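Local coordinates for PA3566 protein (Pseudomonas aeruginosa, PDB 1X7V) that is of unknown function but belongs to the antibiotic biosynthesis monooxygenase family, and so may have oxidoreductase activity, at residues S4-L9 and I58-D63. Numbering follows the deposited sequence.
Sequences STPLTL and IEQWRD
Glu59 O accepts a hydrogen bond from Leu9 N at 2.8 Å and also meets the CA-H of Thr8 in a weaker C-H...O contact. In return, Glu59 N donates to Leu9 O. Leu7 and Trp61 form a second antiparallel hydrogen-bonded pair, and Trp61 N lies 2.9 Å from Leu7 O. Between these two pairs, Thr8 and Gln60 make a non-hydrogen-bonded pair. Their side chains run side by side, with Thr8 OG1 3.6 Å from Gln60 CG. Thr8 OG1 lies beside its own backbone N (chi1 -64°), which sets the hydroxyl against the Gln60 chain. Pro6 lines up on the same flank, and its CG is 4.0 Å from Gln60 OE1. Gln60 NE2 hydrogen-bonds to Gln42 OE1 on the next strand. On the other face, with Leu7, Leu9, Glu59 and Trp61, Leu9 CD2 comes 4.1 Å from Glu59 OE1. That oxygen uses its anti lone pair to accept a nearly straight bond (175°) from Trp61 NE1, and it lies in the plane of the indole ring. The bond should restrain both the ring and the carboxylate. Beyond the paired strands, one water bridges Ser4 O and Arg62 O. The contact joins the central strands 7-15 and 54-61 of the four-stranded sheet of this alpha-beta plait. Strands 87-96 and 40-47 flank them, and helix 64-71 packs on Leu7, Leu9 and Trp61.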
ATOM      1  N   SER A   4      -7.196 -10.270 -18.637  1.00 83.89           N
ATOM      2  CA  SER A   4      -6.264 -11.274 -18.100  1.00 83.15           C
ATOM      3  C   SER A   4      -5.016 -10.605 -17.501  1.00 81.91           C
ATOM      4  O   SER A   4      -4.218 -11.262 -16.828  1.00 82.77           O
ATOM      5  CB  SER A   4      -5.843 -12.262 -19.187  1.00 84.41           C
ATOM      6  OG  SER A   4      -5.230 -11.575 -20.290  1.00 86.85           O
ATOM      7  N   THR A   5      -4.835  -9.312 -17.750  1.00 79.67           N
ATOM      8  CA  THR A   5      -3.686  -8.600 -17.206  1.00 77.96           C
ATOM      9  C   THR A   5      -3.993  -8.284 -15.755  1.00 75.50           C
ATOM     10  O   THR A   5      -5.067  -7.755 -15.440  1.00 73.52           O
ATOM     11  CB  THR A   5      -3.461  -7.307 -17.980  1.00 77.77           C
ATOM     12  OG1 THR A   5      -3.386  -7.642 -19.362  1.00 77.59           O
ATOM     13  CG2 THR A   5      -2.175  -6.573 -17.541  1.00 77.99           C
ATOM     14  N   PRO A   6      -3.042  -8.571 -14.853  1.00 73.78           N
ATOM     15  CA  PRO A   6      -3.274  -8.095 -13.486  1.00 72.97           C
ATOM     16  C   PRO A   6      -3.492  -6.569 -13.380  1.00 72.20           C
ATOM     17  O   PRO A   6      -2.960  -5.785 -14.188  1.00 71.97           O
ATOM     18  CB  PRO A   6      -1.964  -8.434 -12.770  1.00 72.51           C
ATOM     19  CG  PRO A   6      -1.306  -9.380 -13.581  1.00 74.89           C
ATOM     20  CD  PRO A   6      -1.710  -9.159 -14.990  1.00 73.89           C
ATOM     21  N   LEU A   7      -4.245  -6.176 -12.364  1.00 71.94           N
ATOM     22  CA  LEU A   7      -4.378  -4.788 -11.956  1.00 71.76           C
ATOM     23  C   LEU A   7      -3.135  -4.354 -11.175  1.00 71.37           C
ATOM     24  O   LEU A   7      -2.818  -4.956 -10.139  1.00 71.45           O
ATOM     25  CB  LEU A   7      -5.547  -4.633 -10.995  1.00 71.92           C
ATOM     26  CG  LEU A   7      -5.790  -3.236 -10.388  1.00 72.35           C
ATOM     27  CD1 LEU A   7      -6.014  -2.169 -11.440  1.00 73.68           C
ATOM     28  CD2 LEU A   7      -7.052  -3.383  -9.496  1.00 74.30           C
ATOM     29  N   THR A   8      -2.431  -3.352 -11.658  1.00 71.17           N
ATOM     30  CA  THR A   8      -1.336  -2.769 -10.890  1.00 70.57           C
ATOM     31  C   THR A   8      -1.901  -1.566 -10.122  1.00 70.56           C
ATOM     32  O   THR A   8      -2.744  -0.808 -10.646  1.00 67.83           O
ATOM     33  CB  THR A   8      -0.133  -2.374 -11.813  1.00 72.50           C
ATOM     34  OG1 THR A   8       0.442  -3.553 -12.424  1.00 74.62           O
ATOM     35  CG2 THR A   8       0.970  -1.606 -11.016  1.00 73.63           C
ATOM     36  N   LEU A   9      -1.491  -1.424  -8.868  1.00 70.40           N
ATOM     37  CA  LEU A   9      -1.868  -0.277  -8.033  1.00 72.82           C
ATOM     38  C   LEU A   9      -0.584   0.309  -7.531  1.00 73.49           C
ATOM     39  O   LEU A   9       0.291  -0.424  -7.123  1.00 74.30           O
ATOM     40  CB  LEU A   9      -2.753  -0.727  -6.865  1.00 73.92           C
ATOM     41  CG  LEU A   9      -4.203  -0.365  -6.804  1.00 79.88           C
ATOM     42  CD1 LEU A   9      -4.964  -1.204  -7.806  1.00 83.24           C
ATOM     43  CD2 LEU A   9      -4.820  -0.589  -5.411  1.00 78.25           C
ATOM     44  N   ILE A  58       3.830  -0.663  -4.355  1.00 70.04           N
ATOM     45  CA  ILE A  58       3.586  -1.168  -5.712  1.00 70.38           C
ATOM     46  C   ILE A  58       2.959  -2.527  -5.520  1.00 69.47           C
ATOM     47  O   ILE A  58       3.543  -3.442  -4.926  1.00 70.25           O
ATOM     48  CB  ILE A  58       4.850  -1.243  -6.607  1.00 70.24           C
ATOM     49  CG1 ILE A  58       5.567   0.146  -6.701  1.00 69.61           C
ATOM     50  CG2 ILE A  58       4.476  -1.777  -8.019  1.00 71.11           C
ATOM     51  CD1 ILE A  58       6.856   0.094  -7.432  1.00 72.66           C
ATOM     52  N   GLU A  59       1.754  -2.674  -6.055  1.00 70.68           N
ATOM     53  CA  GLU A  59       0.929  -3.855  -5.837  1.00 69.73           C
ATOM     54  C   GLU A  59       0.429  -4.380  -7.200  1.00 70.14           C
ATOM     55  O   GLU A  59       0.157  -3.576  -8.088  1.00 69.62           O
ATOM     56  CB  GLU A  59      -0.286  -3.510  -4.979  1.00 69.82           C
ATOM     57  CG  GLU A  59      -0.012  -2.757  -3.688  1.00 71.01           C
ATOM     58  CD  GLU A  59      -1.254  -2.373  -2.948  1.00 73.77           C
ATOM     59  OE1 GLU A  59      -2.330  -2.979  -3.199  1.00 74.98           O
ATOM     60  OE2 GLU A  59      -1.161  -1.463  -2.071  1.00 80.84           O
ATOM     61  N   GLN A  60       0.306  -5.693  -7.334  1.00 68.20           N
ATOM     62  CA  GLN A  60      -0.384  -6.308  -8.474  1.00 69.11           C
ATOM     63  C   GLN A  60      -1.403  -7.301  -7.912  1.00 69.49           C
ATOM     64  O   GLN A  60      -1.114  -8.117  -7.010  1.00 69.33           O
ATOM     65  CB  GLN A  60       0.591  -7.011  -9.412  1.00 69.73           C
ATOM     66  CG  GLN A  60       1.557  -6.113 -10.159  1.00 69.99           C
ATOM     67  CD  GLN A  60       2.371  -6.901 -11.127  1.00 70.92           C
ATOM     68  OE1 GLN A  60       1.825  -7.458 -12.088  1.00 71.22           O
ATOM     69  NE2 GLN A  60       3.673  -7.043 -10.850  1.00 70.41           N
ATOM     70  N   TRP A  61      -2.592  -7.284  -8.485  1.00 69.44           N
ATOM     71  CA  TRP A  61      -3.670  -8.119  -7.994  1.00 70.02           C
ATOM     72  C   TRP A  61      -4.249  -8.828  -9.197  1.00 70.79           C
ATOM     73  O   TRP A  61      -4.375  -8.231 -10.255  1.00 68.97           O
ATOM     74  CB  TRP A  61      -4.729  -7.235  -7.318  1.00 70.40           C
ATOM     75  CG  TRP A  61      -4.281  -6.655  -6.029  1.00 70.92           C
ATOM     76  CD1 TRP A  61      -3.852  -5.385  -5.803  1.00 73.03           C
ATOM     77  CD2 TRP A  61      -4.195  -7.344  -4.797  1.00 71.96           C
ATOM     78  NE1 TRP A  61      -3.466  -5.248  -4.473  1.00 73.27           N
ATOM     79  CE2 TRP A  61      -3.660  -6.446  -3.840  1.00 71.94           C
ATOM     80  CE3 TRP A  61      -4.497  -8.654  -4.398  1.00 72.08           C
ATOM     81  CZ2 TRP A  61      -3.492  -6.800  -2.506  1.00 73.43           C
ATOM     82  CZ3 TRP A  61      -4.268  -9.012  -3.062  1.00 73.10           C
ATOM     83  CH2 TRP A  61      -3.791  -8.089  -2.150  1.00 73.28           C
ATOM     84  N   ARG A  62      -4.591 -10.094  -9.052  1.00 72.38           N
ATOM     85  CA  ARG A  62      -5.118 -10.868 -10.184  1.00 74.06           C
ATOM     86  C   ARG A  62      -6.363 -10.198 -10.788  1.00 74.26           C
ATOM     87  O   ARG A  62      -6.528 -10.182 -11.997  1.00 75.14           O
ATOM     88  CB  ARG A  62      -5.429 -12.304  -9.713  1.00 75.44           C
ATOM     89  CG  ARG A  62      -5.102 -13.378 -10.686  1.00 79.04           C
ATOM     90  CD  ARG A  62      -5.476 -14.773 -10.129  1.00 79.55           C
ATOM     91  NE  ARG A  62      -4.475 -15.593  -9.427  1.00 84.21           N
ATOM     92  CZ  ARG A  62      -3.396 -16.147  -9.997  1.00 86.63           C
ATOM     93  NH1 ARG A  62      -3.079 -15.864 -11.264  1.00 87.96           N
ATOM     94  NH2 ARG A  62      -2.606 -16.982  -9.306  1.00 83.71           N
ATOM     95  N   ASP A  63      -7.246  -9.674  -9.960  1.00 74.63           N
ATOM     96  CA  ASP A  63      -8.467  -9.041 -10.431  1.00 75.57           C
ATOM     97  C   ASP A  63      -9.004  -8.142  -9.341  1.00 75.73           C
ATOM     98  O   ASP A  63      -8.447  -8.094  -8.232  1.00 74.51           O
ATOM     99  CB  ASP A  63      -9.486 -10.091 -10.835  1.00 76.83           C
ATOM    100  CG  ASP A  63      -9.685 -11.210  -9.792  1.00 79.82           C
ATOM    101  OD1 ASP A  63      -9.368 -11.051  -8.592  1.00 81.51           O
ATOM    102  OD2 ASP A  63     -10.202 -12.286 -10.185  1.00 84.42           O
TER
HETATM  103  O   HOH W   1      -4.908 -11.284 -13.817  1.00 35.77           O